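Side-chain contacts in soluble lytic transglycosylase B3 (Pseudomonas aeruginosa, PDB 5ANZ), which probably cleaves peptidoglycan as a lytic transglycosylase, taking part in turnover of the bacterial cell wall, and carries a bound calcium ion: residues A[105-108]-A[109-112]; A[176-179]-A[180-184]; A[206-209]-A[210-213]; A[365-368]-A[369-373]; A[388-391]-A[392-396]. All blocks are in the same frame, centred on the assembly; numbering follows the deposited sequence.

Interaction 1: residues A[105-108]-A[109-112]; sequences DPLR and VRQG
The first turns of helix 106-118 in the transglycosylase domain bring L107 against R110, one turn ahead, just beyond the cap at D105. Methyl CD2 of L107 lies over one face of the R110 guanidinium, 3.2 Å above its plane and offset toward the rim, with R110 NE at 3.5 Å from L107 CD2. The two side chains run side by side and point the same way. R110 places CG between its own backbone N and carbonyl carbon (chi1 69°), and the chain then continues extended to NE; this rotamer brings R110 CG to 3.3 Å from L107 O. At the guanidinium edge, in plane, a water accepts from R110 NE at 2.6 Å and donates to L107 O at 2.8 Å, so the methyl on one face comes from L107 and the water bridge at the edge leads back to it.

D105 is the N-cap: its OD1 accepts from L107 N at 2.8 Å through the anti lone pair, while D105 O accepts from V109 N. Three further i to i+4 backbone bonds, up to G112 N on R108 O, carry the helix onward. R108 turns to the protein side, where NH1 binds A103 O and R108 and V109 touch L339 of helix 330-343.

The carboxylate of D105 occupies an amide N-H at the helix start and, being negative there, would be expected to interact favourably with the helix dipole. The apolar cover and bridging water probably favour the observed direction of R110 on this exposed surface.

Interaction 2: residues A[176-179]-A[180-184]; sequences QLLA and ALKIL
Contacts between L178 and K182, and between A179 and I183, join successive turns of helix 170-186, and most are made with backbone carbonyls. Among the hydrogen bonds, four i to i+4 pairs run from A180 N on Q176 O (2.8 Å) to I183 N on A179 O (3.2 Å). A weak second bond from K182 N also reaches A179 O, its N-H angle of only 121° showing how poorly it is directed.

Side-chain carbons pack on the carbonyls of the turn before. With CG anti to its carbonyl carbon (chi1 -62°), K182 starts back over that turn: K182 CG is 3.3 Å from L178 O. The extended chain then brings K182 CE to 4.4 Å from L178 CG, a loose aliphatic contact. I183 CG1 rests 3.4 Å from A179 O, and L181 CG 3.5 Å from L177 O.

Q176 OE1 accepts from T210 N, which joins this helix to helix 209-215, with P209 packed against Q176 and A179. Elsewhere around the helix, L177 and L181 pack on F55 of helix 48-61, while L177, A180 and L184 meet I157 of helix 156-166.

Interaction 3: residues A[206-209]-A[210-213]; sequences QFIP and TTHN
T211 turns CG2 anti to its backbone N, with OG1 at chi1 -62°, and F207 sets CG anti to its carbonyl carbon (chi1 -75°); together these torsions bring the T211 methyl over the F207 ring. The site is the N-terminal start of helix 209-215, with I208 at the N-cap position, and both I208 and T211 belong to an N-acetylglucosamine site observed for this protein, although no sugar is bound in this model. T211 CG2 stands 3.9 Å from the F207 ring centroid and 16° off the normal, a CH-pi contact over the face, the two side chains crossing at about a right angle. The other branch of T211 serves I208: T211 OG1 lies 3.4 Å from I208 CG1. T210 OG1, in turn, is 3.8 Å from I208 CD1, so two threonine hydroxyls border one isoleucine arm.

The helix start is secured by H212 N on I208 O, at 2.9 Å, and by N213 N on P209 O. The ring of F207 also touches Y326, another residue of the sugar site; F207 thus touches two residues of that site, consistent with a second-shell position. H212 points its imidazole away from this patch, where NE2 bonds D188 OD2, and H212 CB remains 3.4 Å from P209 O.

Interaction 4: residues A[365-368]-A[369-373]; sequences RIEL and QRQLA
I366 covers one face of the R370 guanidinium: methyl CG2 stands over the centre of the group, 3.7 Å above its plane, and is 3.7 Å from R370 CZ. The side chains run side by side in one direction, since I366 holds CG2 anti to its backbone N while R370 holds CG anti to its carbonyl carbon (chi1 -70°) and then runs extended to NE. Both also touch V382. The amide of Q369 lies on another side of the helix; its OE1 accepts from G384 N, while NE2 donates to D383 OD1 and to T390 OG1 on helix 388-401, so three bonds fix the rotation of this buried group.

On the inward side, L368 and L372 meet obliquely one turn apart, with L368 CG 3.8 Å from L372 CD1 and L372 CG 3.2 Å from L368 O. The backbone bonds are regular, with L372 N on L368 O at 2.9 Å. E367 forms a salt bridge to R418, and R365 NE donates to G384 O.

An amphipathic helix results: an apolar side turned to helices 388-401 and 411-417, and an arginine covered by a methyl on an exposed side. This is consistent with the three-helix fold of a putative peptidoglycan-binding domain, formed with those two helices.

Interaction 5: residues A[388-391]-A[392-396]; sequences ANTR and KAIRA
R395 reaches back along helix 388-401 to R391, and its path can be followed from the backbone outward. R395 CB lies 3.5 Å from R391 O. With CG anti to the carbonyl carbon (chi1 -66°), R395 CG comes closer, to 3.1 Å from the same R391 O, and CD then stands 4.0 Å from it. The chain stays extended to NE, which donates to A405 O. Beyond CZ, R391 CB approaches the R395 guanidinium obliquely, 3.9 Å from R395 NH1. That NH1 also forms a salt bridge with E269 OE2, and NH2 donates to A268 O. All three nitrogens of this buried group therefore have partners.

R391 bends at chi3 (-63°) and directs its NE to the same E269 OE2. The two guanidinium groups remain apart, with R391 NE 4.7 Å from R395 NH1, and the shared carboxylate would be expected to offset their like charges. Backbone N of A388 stands over one face of the R391 guanidinium, offset toward the rim.

On another side, T390 and I394 form an apolar contact: T390 CG2 is 3.7 Å from I394 CD1, the methyl being anti to the threonine N, while the T390 hydroxyl is engaged by helix 362-374. Four regular i to i+4 backbone bonds link the turns, including R395 N on R391 O.

Within the fold, I394 leans on L368 and L372 of helix 362-374, and A393 on L372. I394 also meets P409, while R391 and R395 both reach E269, and R395 also A268, in the segment before strand 274-275.

Overall arrangement
All five contacts are local, four along a helix and interaction 3 from a loop into a helix start, yet their surroundings differ. Interaction 2 is largely buried, interaction 1 lies at the surface, and interactions 3, 4 and 5 are intermediate. Interactions 2 and 3 touch, their centres about 9 Å apart, joining helices 170-186 and 209-215 in the transglycosylase domain; interaction 1 shares that domain but lies apart. Interactions 4 and 5 also touch, about 11 Å between centres, in the putative peptidoglycan-binding domain. Arginines under a methyl mark interactions 1 and 4, whereas those of interaction 5 share a glutamate. Only interaction 3 combines a CH-pi contact with residues of the sugar site.

Interaction 1: residues A[105-108]-A[109-112]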
loop_
_atom_site.group_PDB
_atom_site.type_symbol
_atom_site.label_atom_id
_atom_site.label_comp_id
_atom_site.label_asym_id
_atom_site.label_seq_id
_atom_site.Cartn_x
_atom_site.Cartn_y
_atom_site.Cartn_z
ATOM N N ASP A 105 15.465 0.547 -6.151
ATOM C CA ASP A 105 16.746 -0.061 -6.525
ATOM C C ASP A 105 16.873 -0.026 -8.041
ATOM O O ASP A 105 15.920 -0.368 -8.748
ATOM C CB ASP A 105 16.845 -1.494 -6.019
ATOM C CG ASP A 105 18.241 -2.060 -6.156
ATOM O OD1 ASP A 105 18.656 -2.354 -7.297
ATOM O OD2 ASP A 105 18.929 -2.216 -5.124
ATOM N N PRO A 106 18.042 0.391 -8.555
ATOM C CA PRO A 106 18.232 0.444 -10.009
ATOM C C PRO A 106 17.867 -0.874 -10.695
ATOM O O PRO A 106 17.457 -0.885 -11.837
ATOM C CB PRO A 106 19.735 0.738 -10.159
ATOM C CG PRO A 106 20.092 1.454 -8.903
ATOM C CD PRO A 106 19.234 0.852 -7.819
ATOM N N LEU A 107 18.034 -1.990 -9.999
ATOM C CA LEU A 107 17.667 -3.264 -10.598
ATOM C C LEU A 107 16.148 -3.344 -10.845
ATOM O O LEU A 107 15.714 -3.869 -11.877
ATOM C CB LEU A 107 18.144 -4.412 -9.713
ATOM C CG LEU A 107 19.670 -4.403 -9.541
ATOM C CD1 LEU A 107 20.114 -5.326 -8.405
ATOM C CD2 LEU A 107 20.360 -4.777 -10.855
ATOM N N ARG A 108 15.347 -2.804 -9.930
ATOM C CA ARG A 108 13.895 -2.815 -10.129
ATOM C C ARG A 108 13.499 -1.812 -11.208
ATOM O O ARG A 108 12.579 -2.054 -11.989
ATOM C CB ARG A 108 13.132 -2.518 -8.834
ATOM C CG ARG A 108 11.596 -2.570 -9.028
ATOM C CD ARG A 108 10.799 -2.648 -7.708
ATOM N NE ARG A 108 11.032 -3.915 -7.008
ATOM C CZ ARG A 108 11.859 -4.069 -5.978
ATOM N NH1 ARG A 108 12.528 -3.029 -5.498
ATOM N NH2 ARG A 108 12.019 -5.267 -5.425
ATOM N N VAL A 109 14.176 -0.673 -11.247
ATOM C CA VAL A 109 13.889 0.313 -12.292
ATOM C C VAL A 109 14.167 -0.296 -13.659
ATOM O O VAL A 109 13.333 -0.242 -14.567
ATOM C CB VAL A 109 14.743 1.595 -12.129
ATOM C CG1 VAL A 109 14.510 2.571 -13.284
ATOM C CG2 VAL A 109 14.475 2.249 -10.774
ATOM N N ARG A 110 15.347 -0.890 -13.827
ATOM C CA ARG A 110 15.666 -1.412 -15.141
ATOM C C ARG A 110 14.765 -2.591 -15.506
ATOM O O ARG A 110 14.413 -2.737 -16.674
ATOM C CB ARG A 110 17.139 -1.809 -15.243
ATOM C CG ARG A 110 17.554 -3.002 -14.447
ATOM C CD ARG A 110 19.042 -3.259 -14.689
ATOM N NE ARG A 110 19.436 -4.585 -14.241
ATOM C CZ ARG A 110 20.639 -5.108 -14.431
ATOM N NH1 ARG A 110 21.570 -4.413 -15.066
ATOM N NH2 ARG A 110 20.902 -6.329 -13.991
ATOM N N GLN A 111 14.350 -3.403 -14.528
ATOM C CA GLN A 111 13.462 -4.528 -14.861
ATOM C C GLN A 111 12.108 -3.996 -15.342
ATOM O O GLN A 111 11.512 -4.554 -16.267
ATOM C CB GLN A 111 13.258 -5.471 -13.669
ATOM C CG GLN A 111 14.384 -6.445 -13.392
ATOM C CD GLN A 111 14.108 -7.322 -12.171
ATOM O OE1 GLN A 111 13.333 -6.952 -11.283
ATOM N NE2 GLN A 111 14.741 -8.489 -12.126
ATOM N N GLY A 112 11.645 -2.908 -14.733
ATOM C CA GLY A 112 10.390 -2.285 -15.141
ATOM C C GLY A 112 10.484 -1.682 -16.535
ATOM O O GLY A 112 9.554 -1.764 -17.337
HETATM O O HOH W 1 17.400 -5.756 -13.071
#

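Interaction 2: residues A[176-179]-A[180-184]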
loop_
_atom_site.group_PDB
_atom_site.type_symbol
_atom_site.label_atom_id
_atom_site.label_comp_id
_atom_site.label_asym_id
_atom_site.label_seq_id
_atom_site.Cartn_x
_atom_site.Cartn_y
_atom_site.Cartn_z
ATOM N N GLN A 176 -12.706 -14.042 2.695
ATOM C CA GLN A 176 -11.807 -14.195 1.569
ATOM C C GLN A 176 -11.749 -15.644 1.122
ATOM O O GLN A 176 -11.594 -15.924 -0.068
ATOM C CB GLN A 176 -10.413 -13.692 1.930
ATOM C CG GLN A 176 -10.408 -12.222 2.265
ATOM C CD GLN A 176 -10.940 -11.364 1.132
ATOM O OE1 GLN A 176 -10.704 -11.647 -0.039
ATOM N NE2 GLN A 176 -11.661 -10.293 1.482
ATOM N N LEU A 177 -11.876 -16.569 2.073
ATOM C CA LEU A 177 -11.776 -17.989 1.756
ATOM C C LEU A 177 -12.972 -18.427 0.906
ATOM O O LEU A 177 -12.819 -19.154 -0.067
ATOM C CB LEU A 177 -11.693 -18.827 3.038
ATOM C CG LEU A 177 -11.580 -20.344 2.862
ATOM C CD1 LEU A 177 -10.401 -20.721 1.965
ATOM C CD2 LEU A 177 -11.437 -20.991 4.219
ATOM N N LEU A 178 -14.165 -17.961 1.262
ATOM C CA LEU A 178 -15.329 -18.248 0.434
ATOM C C LEU A 178 -15.151 -17.653 -0.967
ATOM O O LEU A 178 -15.490 -18.280 -1.974
ATOM C CB LEU A 178 -16.602 -17.714 1.089
ATOM C CG LEU A 178 -17.891 -18.308 0.538
ATOM C CD1 LEU A 178 -17.956 -19.800 0.847
ATOM C CD2 LEU A 178 -19.097 -17.582 1.104
ATOM N N ALA A 179 -14.582 -16.453 -1.027
ATOM C CA ALA A 179 -14.393 -15.776 -2.297
ATOM C C ALA A 179 -13.384 -16.536 -3.156
ATOM O O ALA A 179 -13.566 -16.667 -4.367
ATOM C CB ALA A 179 -13.942 -14.337 -2.070
ATOM N N ALA A 180 -12.323 -17.029 -2.529
ATOM C CA ALA A 180 -11.327 -17.841 -3.233
ATOM C C ALA A 180 -11.930 -19.121 -3.812
ATOM O O ALA A 180 -11.609 -19.503 -4.934
ATOM C CB ALA A 180 -10.162 -18.191 -2.308
ATOM N N LEU A 181 -12.793 -19.787 -3.050
ATOM C CA LEU A 181 -13.407 -21.017 -3.543
ATOM C C LEU A 181 -14.265 -20.740 -4.775
ATOM O O LEU A 181 -14.356 -21.582 -5.665
ATOM C CB LEU A 181 -14.245 -21.695 -2.444
ATOM C CG LEU A 181 -13.430 -22.323 -1.300
ATOM C CD1 LEU A 181 -14.324 -22.656 -0.106
ATOM C CD2 LEU A 181 -12.738 -23.589 -1.796
ATOM N N LYS A 182 -14.885 -19.560 -4.838
ATOM C CA LYS A 182 -15.691 -19.201 -5.996
ATOM C C LYS A 182 -14.824 -19.011 -7.230
ATOM O O LYS A 182 -15.242 -19.342 -8.351
ATOM C CB LYS A 182 -16.505 -17.932 -5.725
ATOM C CG LYS A 182 -17.495 -18.094 -4.592
ATOM C CD LYS A 182 -18.372 -16.857 -4.430
ATOM C CE LYS A 182 -19.426 -17.074 -3.346
ATOM N NZ LYS A 182 -20.082 -15.800 -2.926
ATOM N N ILE A 183 -13.624 -18.476 -7.019
ATOM C CA ILE A 183 -12.647 -18.333 -8.084
ATOM C C ILE A 183 -12.256 -19.705 -8.635
ATOM O O ILE A 183 -12.217 -19.909 -9.853
ATOM C CB ILE A 183 -11.399 -17.591 -7.601
ATOM C CG1 ILE A 183 -11.778 -16.165 -7.176
ATOM C CG2 ILE A 183 -10.346 -17.576 -8.711
ATOM C CD1 ILE A 183 -10.615 -15.365 -6.567
ATOM N N LEU A 184 -12.001 -20.654 -7.741
ATOM C CA LEU A 184 -11.714 -22.025 -8.175
ATOM C C LEU A 184 -12.901 -22.641 -8.899
ATOM O O LEU A 184 -12.738 -23.296 -9.918
ATOM C CB LEU A 184 -11.321 -22.907 -6.991
ATOM C CG LEU A 184 -10.030 -22.455 -6.314
ATOM C CD1 LEU A 184 -9.696 -23.339 -5.128
ATOM C CD2 LEU A 184 -8.877 -22.435 -7.339
#

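Interaction 3: residues A[206-209]-A[210-213]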
loop_
_atom_site.group_PDB
_atom_site.type_symbol
_atom_site.label_atom_id
_atom_site.label_comp_id
_atom_site.label_asym_id
_atom_site.label_seq_id
_atom_site.Cartn_x
_atom_site.Cartn_y
_atom_site.Cartn_z
ATOM N N GLN A 206 -1.358 -9.313 -6.519
ATOM C CA GLN A 206 -1.560 -9.398 -5.067
ATOM C C GLN A 206 -2.933 -8.886 -4.645
ATOM O O GLN A 206 -3.091 -8.284 -3.576
ATOM C CB GLN A 206 -0.443 -8.659 -4.327
ATOM C CG GLN A 206 0.929 -9.330 -4.551
ATOM C CD GLN A 206 1.080 -10.629 -3.769
ATOM O OE1 GLN A 206 1.198 -10.618 -2.533
ATOM N NE2 GLN A 206 1.069 -11.753 -4.480
ATOM N N PHE A 207 -3.934 -9.171 -5.482
ATOM C CA PHE A 207 -5.338 -8.973 -5.105
ATOM C C PHE A 207 -5.776 -9.983 -4.045
ATOM O O PHE A 207 -5.522 -11.175 -4.222
ATOM C CB PHE A 207 -6.263 -9.186 -6.298
ATOM C CG PHE A 207 -6.293 -8.071 -7.322
ATOM C CD1 PHE A 207 -5.610 -6.877 -7.138
ATOM C CD2 PHE A 207 -7.083 -8.233 -8.463
ATOM C CE1 PHE A 207 -5.704 -5.862 -8.099
ATOM C CE2 PHE A 207 -7.194 -7.225 -9.417
ATOM C CZ PHE A 207 -6.510 -6.044 -9.236
ATOM N N ILE A 208 -6.491 -9.560 -3.003
ATOM C CA ILE A 208 -7.202 -10.535 -2.168
ATOM C C ILE A 208 -8.413 -11.036 -2.966
ATOM O O ILE A 208 -8.841 -10.392 -3.920
ATOM C CB ILE A 208 -7.641 -9.938 -0.814
ATOM C CG1 ILE A 208 -8.577 -8.747 -1.023
ATOM C CG2 ILE A 208 -6.426 -9.519 0.009
ATOM C CD1 ILE A 208 -9.091 -8.131 0.290
ATOM N N PRO A 209 -8.954 -12.203 -2.595
ATOM C CA PRO A 209 -10.027 -12.804 -3.394
ATOM C C PRO A 209 -11.216 -11.876 -3.694
ATOM O O PRO A 209 -11.660 -11.838 -4.849
ATOM C CB PRO A 209 -10.454 -13.993 -2.531
ATOM C CG PRO A 209 -9.112 -14.449 -1.914
ATOM C CD PRO A 209 -8.423 -13.139 -1.586
ATOM N N THR A 210 -11.729 -11.145 -2.707
ATOM C CA THR A 210 -12.888 -10.300 -2.996
ATOM C C THR A 210 -12.510 -9.181 -3.992
ATOM O O THR A 210 -13.327 -8.789 -4.833
ATOM C CB THR A 210 -13.507 -9.694 -1.708
ATOM O OG1 THR A 210 -12.519 -8.932 -1.005
ATOM C CG2 THR A 210 -14.061 -10.799 -0.802
ATOM N N THR A 211 -11.273 -8.680 -3.931
ATOM C CA THR A 211 -10.842 -7.695 -4.913
ATOM C C THR A 211 -10.716 -8.309 -6.307
ATOM O O THR A 211 -11.107 -7.711 -7.311
ATOM C CB THR A 211 -9.487 -7.054 -4.503
ATOM O OG1 THR A 211 -9.667 -6.366 -3.261
ATOM C CG2 THR A 211 -8.994 -6.095 -5.575
ATOM N N HIS A 212 -10.184 -9.525 -6.378
ATOM C CA HIS A 212 -10.165 -10.242 -7.638
ATOM C C HIS A 212 -11.582 -10.361 -8.210
ATOM O O HIS A 212 -11.815 -10.071 -9.388
ATOM C CB HIS A 212 -9.554 -11.641 -7.455
ATOM C CG HIS A 212 -9.618 -12.489 -8.685
ATOM N ND1 HIS A 212 -8.562 -12.605 -9.563
ATOM C CD2 HIS A 212 -10.625 -13.242 -9.191
ATOM C CE1 HIS A 212 -8.917 -13.401 -10.557
ATOM N NE2 HIS A 212 -10.146 -13.806 -10.356
ATOM N N ASN A 213 -12.531 -10.760 -7.376
ATOM C CA ASN A 213 -13.866 -11.031 -7.882
ATOM C C ASN A 213 -14.597 -9.777 -8.369
ATOM O O ASN A 213 -15.500 -9.879 -9.200
ATOM C CB ASN A 213 -14.690 -11.763 -6.815
ATOM C CG ASN A 213 -14.315 -13.233 -6.708
ATOM O OD1 ASN A 213 -13.613 -13.765 -7.575
ATOM N ND2 ASN A 213 -14.806 -13.906 -5.669
#

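Interaction 4: residues A[365-368]-A[369-373]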
loop_
_atom_site.group_PDB
_atom_site.type_symbol
_atom_site.label_atom_id
_atom_site.label_comp_id
_atom_site.label_asym_id
_atom_site.label_seq_id
_atom_site.Cartn_x
_atom_site.Cartn_y
_atom_site.Cartn_z
ATOM N N ARG A 365 6.746 3.688 20.314
ATOM C CA ARG A 365 5.537 4.368 19.852
ATOM C C ARG A 365 4.452 4.328 20.926
ATOM O O ARG A 365 3.700 5.294 21.116
ATOM C CB ARG A 365 5.020 3.744 18.559
ATOM C CG ARG A 365 5.933 3.975 17.350
ATOM C CD ARG A 365 5.252 3.589 16.041
ATOM N NE ARG A 365 4.903 2.173 15.978
ATOM C CZ ARG A 365 5.715 1.220 15.529
ATOM N NH1 ARG A 365 6.938 1.524 15.112
ATOM N NH2 ARG A 365 5.307 -0.039 15.502
ATOM N N ILE A 366 4.366 3.204 21.625
ATOM C CA ILE A 366 3.418 3.067 22.723
ATOM C C ILE A 366 3.814 3.978 23.862
ATOM O O ILE A 366 2.967 4.663 24.456
ATOM C CB ILE A 366 3.339 1.603 23.206
ATOM C CG1 ILE A 366 2.578 0.773 22.175
ATOM C CG2 ILE A 366 2.682 1.513 24.585
ATOM C CD1 ILE A 366 2.850 -0.719 22.273
ATOM N N GLU A 367 5.109 4.002 24.159
ATOM C CA GLU A 367 5.611 4.858 25.222
ATOM C C GLU A 367 5.309 6.316 24.893
ATOM O O GLU A 367 4.919 7.083 25.776
ATOM C CB GLU A 367 7.113 4.667 25.433
ATOM C CG GLU A 367 7.632 5.317 26.710
ATOM C CD GLU A 367 9.141 5.226 26.853
ATOM O OE1 GLU A 367 9.794 4.581 26.002
ATOM O OE2 GLU A 367 9.674 5.808 27.822
ATOM N N LEU A 368 5.497 6.690 23.627
ATOM C CA LEU A 368 5.244 8.062 23.191
ATOM C C LEU A 368 3.806 8.458 23.457
ATOM O O LEU A 368 3.533 9.563 23.946
ATOM C CB LEU A 368 5.556 8.228 21.702
ATOM C CG LEU A 368 5.094 9.571 21.116
ATOM C CD1 LEU A 368 5.850 10.706 21.769
ATOM C CD2 LEU A 368 5.265 9.594 19.606
ATOM N N GLN A 369 2.884 7.565 23.117
ATOM C CA GLN A 369 1.465 7.852 23.299
ATOM C C GLN A 369 1.129 8.003 24.775
ATOM O O GLN A 369 0.335 8.876 25.151
ATOM C CB GLN A 369 0.608 6.759 22.661
ATOM C CG GLN A 369 0.526 6.871 21.133
ATOM C CD GLN A 369 -0.095 5.654 20.478
ATOM O OE1 GLN A 369 0.037 4.536 20.971
ATOM N NE2 GLN A 369 -0.778 5.868 19.356
ATOM N N ARG A 370 1.741 7.167 25.616
ATOM C CA ARG A 370 1.493 7.241 27.055
ATOM C C ARG A 370 2.083 8.524 27.654
ATOM O O ARG A 370 1.488 9.139 28.551
ATOM C CB ARG A 370 2.054 6.000 27.761
ATOM C CG ARG A 370 1.291 4.720 27.453
ATOM C CD ARG A 370 1.863 3.540 28.229
ATOM N NE ARG A 370 1.110 2.309 28.010
ATOM C CZ ARG A 370 1.638 1.092 28.077
ATOM N NH1 ARG A 370 2.927 0.941 28.360
ATOM N NH2 ARG A 370 0.882 0.023 27.869
ATOM N N GLN A 371 3.240 8.941 27.147
ATOM C CA GLN A 371 3.894 10.151 27.648
ATOM C C GLN A 371 3.133 11.401 27.224
ATOM O O GLN A 371 3.031 12.364 27.991
ATOM C CB GLN A 371 5.344 10.227 27.157
ATOM C CG GLN A 371 6.313 9.362 27.953
ATOM C CD GLN A 371 6.656 9.980 29.288
ATOM O OE1 GLN A 371 7.660 10.681 29.420
ATOM N NE2 GLN A 371 5.812 9.741 30.285
ATOM N N LEU A 372 2.597 11.381 26.007
ATOM C CA LEU A 372 1.793 12.499 25.517
ATOM C C LEU A 372 0.554 12.669 26.389
ATOM O O LEU A 372 0.235 13.784 26.830
ATOM C CB LEU A 372 1.389 12.280 24.053
ATOM C CG LEU A 372 2.492 12.408 23.003
ATOM C CD1 LEU A 372 2.065 11.761 21.698
ATOM C CD2 LEU A 372 2.856 13.881 22.792
ATOM N N ALA A 373 -0.144 11.564 26.638
ATOM C CA ALA A 373 -1.362 11.612 27.438
ATOM C C ALA A 373 -1.038 12.115 28.838
ATOM O O ALA A 373 -1.817 12.858 29.444
ATOM C CB ALA A 373 -2.026 10.244 27.494
#

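Interaction 5: residues A[388-391]-A[392-396]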
loop_
_atom_site.group_PDB
_atom_site.type_symbol
_atom_site.label_atom_id
_atom_site.label_comp_id
_atom_site.label_asym_id
_atom_site.label_seq_id
_atom_site.Cartn_x
_atom_site.Cartn_y
_atom_site.Cartn_z
ATOM N N ALA A 388 -3.899 9.935 12.847
ATOM C CA ALA A 388 -4.289 11.340 12.893
ATOM C C ALA A 388 -4.371 11.883 14.320
ATOM O O ALA A 388 -3.919 12.997 14.594
ATOM C CB ALA A 388 -5.614 11.534 12.188
ATOM N N ASN A 389 -4.965 11.109 15.221
ATOM C CA ASN A 389 -5.129 11.553 16.601
ATOM C C ASN A 389 -3.789 11.737 17.294
ATOM O O ASN A 389 -3.575 12.705 18.019
ATOM C CB ASN A 389 -5.985 10.562 17.389
ATOM C CG ASN A 389 -7.389 10.440 16.840
ATOM O OD1 ASN A 389 -7.938 11.392 16.283
ATOM N ND2 ASN A 389 -7.984 9.262 16.998
ATOM N N THR A 390 -2.884 10.794 17.078
ATOM C CA THR A 390 -1.573 10.888 17.696
ATOM C C THR A 390 -0.777 12.049 17.102
ATOM O O THR A 390 -0.067 12.745 17.817
ATOM C CB THR A 390 -0.787 9.579 17.543
ATOM O OG1 THR A 390 -1.515 8.520 18.179
ATOM C CG2 THR A 390 0.567 9.706 18.197
ATOM N N ARG A 391 -0.908 12.274 15.800
ATOM C CA ARG A 391 -0.186 13.368 15.169
ATOM C C ARG A 391 -0.662 14.702 15.737
ATOM O O ARG A 391 0.124 15.630 15.931
ATOM C CB ARG A 391 -0.354 13.326 13.641
ATOM C CG ARG A 391 0.427 12.189 12.992
ATOM C CD ARG A 391 0.515 12.340 11.482
ATOM N NE ARG A 391 -0.803 12.285 10.857
ATOM C CZ ARG A 391 -1.390 11.165 10.450
ATOM N NH1 ARG A 391 -0.776 9.995 10.596
ATOM N NH2 ARG A 391 -2.593 11.215 9.892
ATOM N N LYS A 392 -1.954 14.780 16.023
ATOM C CA LYS A 392 -2.532 15.968 16.631
ATOM C C LYS A 392 -1.871 16.243 17.981
ATOM O O LYS A 392 -1.475 17.374 18.292
ATOM C CB LYS A 392 -4.042 15.785 16.794
ATOM C CG LYS A 392 -4.824 17.066 16.951
ATOM C CD LYS A 392 -6.320 16.783 16.942
ATOM C CE LYS A 392 -7.121 18.069 17.042
ATOM N NZ LYS A 392 -6.856 18.975 15.887
ATOM N N ALA A 393 -1.746 15.187 18.778
ATOM C CA ALA A 393 -1.145 15.279 20.098
ATOM C C ALA A 393 0.324 15.625 19.984
ATOM O O ALA A 393 0.854 16.415 20.760
ATOM C CB ALA A 393 -1.320 13.975 20.842
ATOM N N ILE A 394 0.991 15.006 19.017
ATOM C CA ILE A 394 2.394 15.287 18.792
ATOM C C ILE A 394 2.588 16.764 18.455
ATOM O O ILE A 394 3.459 17.416 19.027
ATOM C CB ILE A 394 2.966 14.395 17.677
ATOM C CG1 ILE A 394 3.005 12.948 18.157
ATOM C CG2 ILE A 394 4.360 14.853 17.274
ATOM C CD1 ILE A 394 3.307 11.964 17.055
ATOM N N ARG A 395 1.770 17.294 17.551
ATOM C CA ARG A 395 1.894 18.696 17.156
ATOM C C ARG A 395 1.693 19.643 18.342
ATOM O O ARG A 395 2.392 20.651 18.463
ATOM C CB ARG A 395 0.903 19.030 16.045
ATOM C CG ARG A 395 1.195 18.309 14.756
ATOM C CD ARG A 395 0.405 18.923 13.613
ATOM N NE ARG A 395 0.985 18.563 12.328
ATOM C CZ ARG A 395 0.547 17.576 11.557
ATOM N NH1 ARG A 395 -0.497 16.848 11.938
ATOM N NH2 ARG A 395 1.152 17.331 10.398
ATOM N N ALA A 396 0.748 19.326 19.220
ATOM C CA ALA A 396 0.515 20.180 20.389
ATOM C C ALA A 396 1.738 20.160 21.307
ATOM O O ALA A 396 2.130 21.182 21.880
ATOM C CB ALA A 396 -0.720 19.734 21.152
#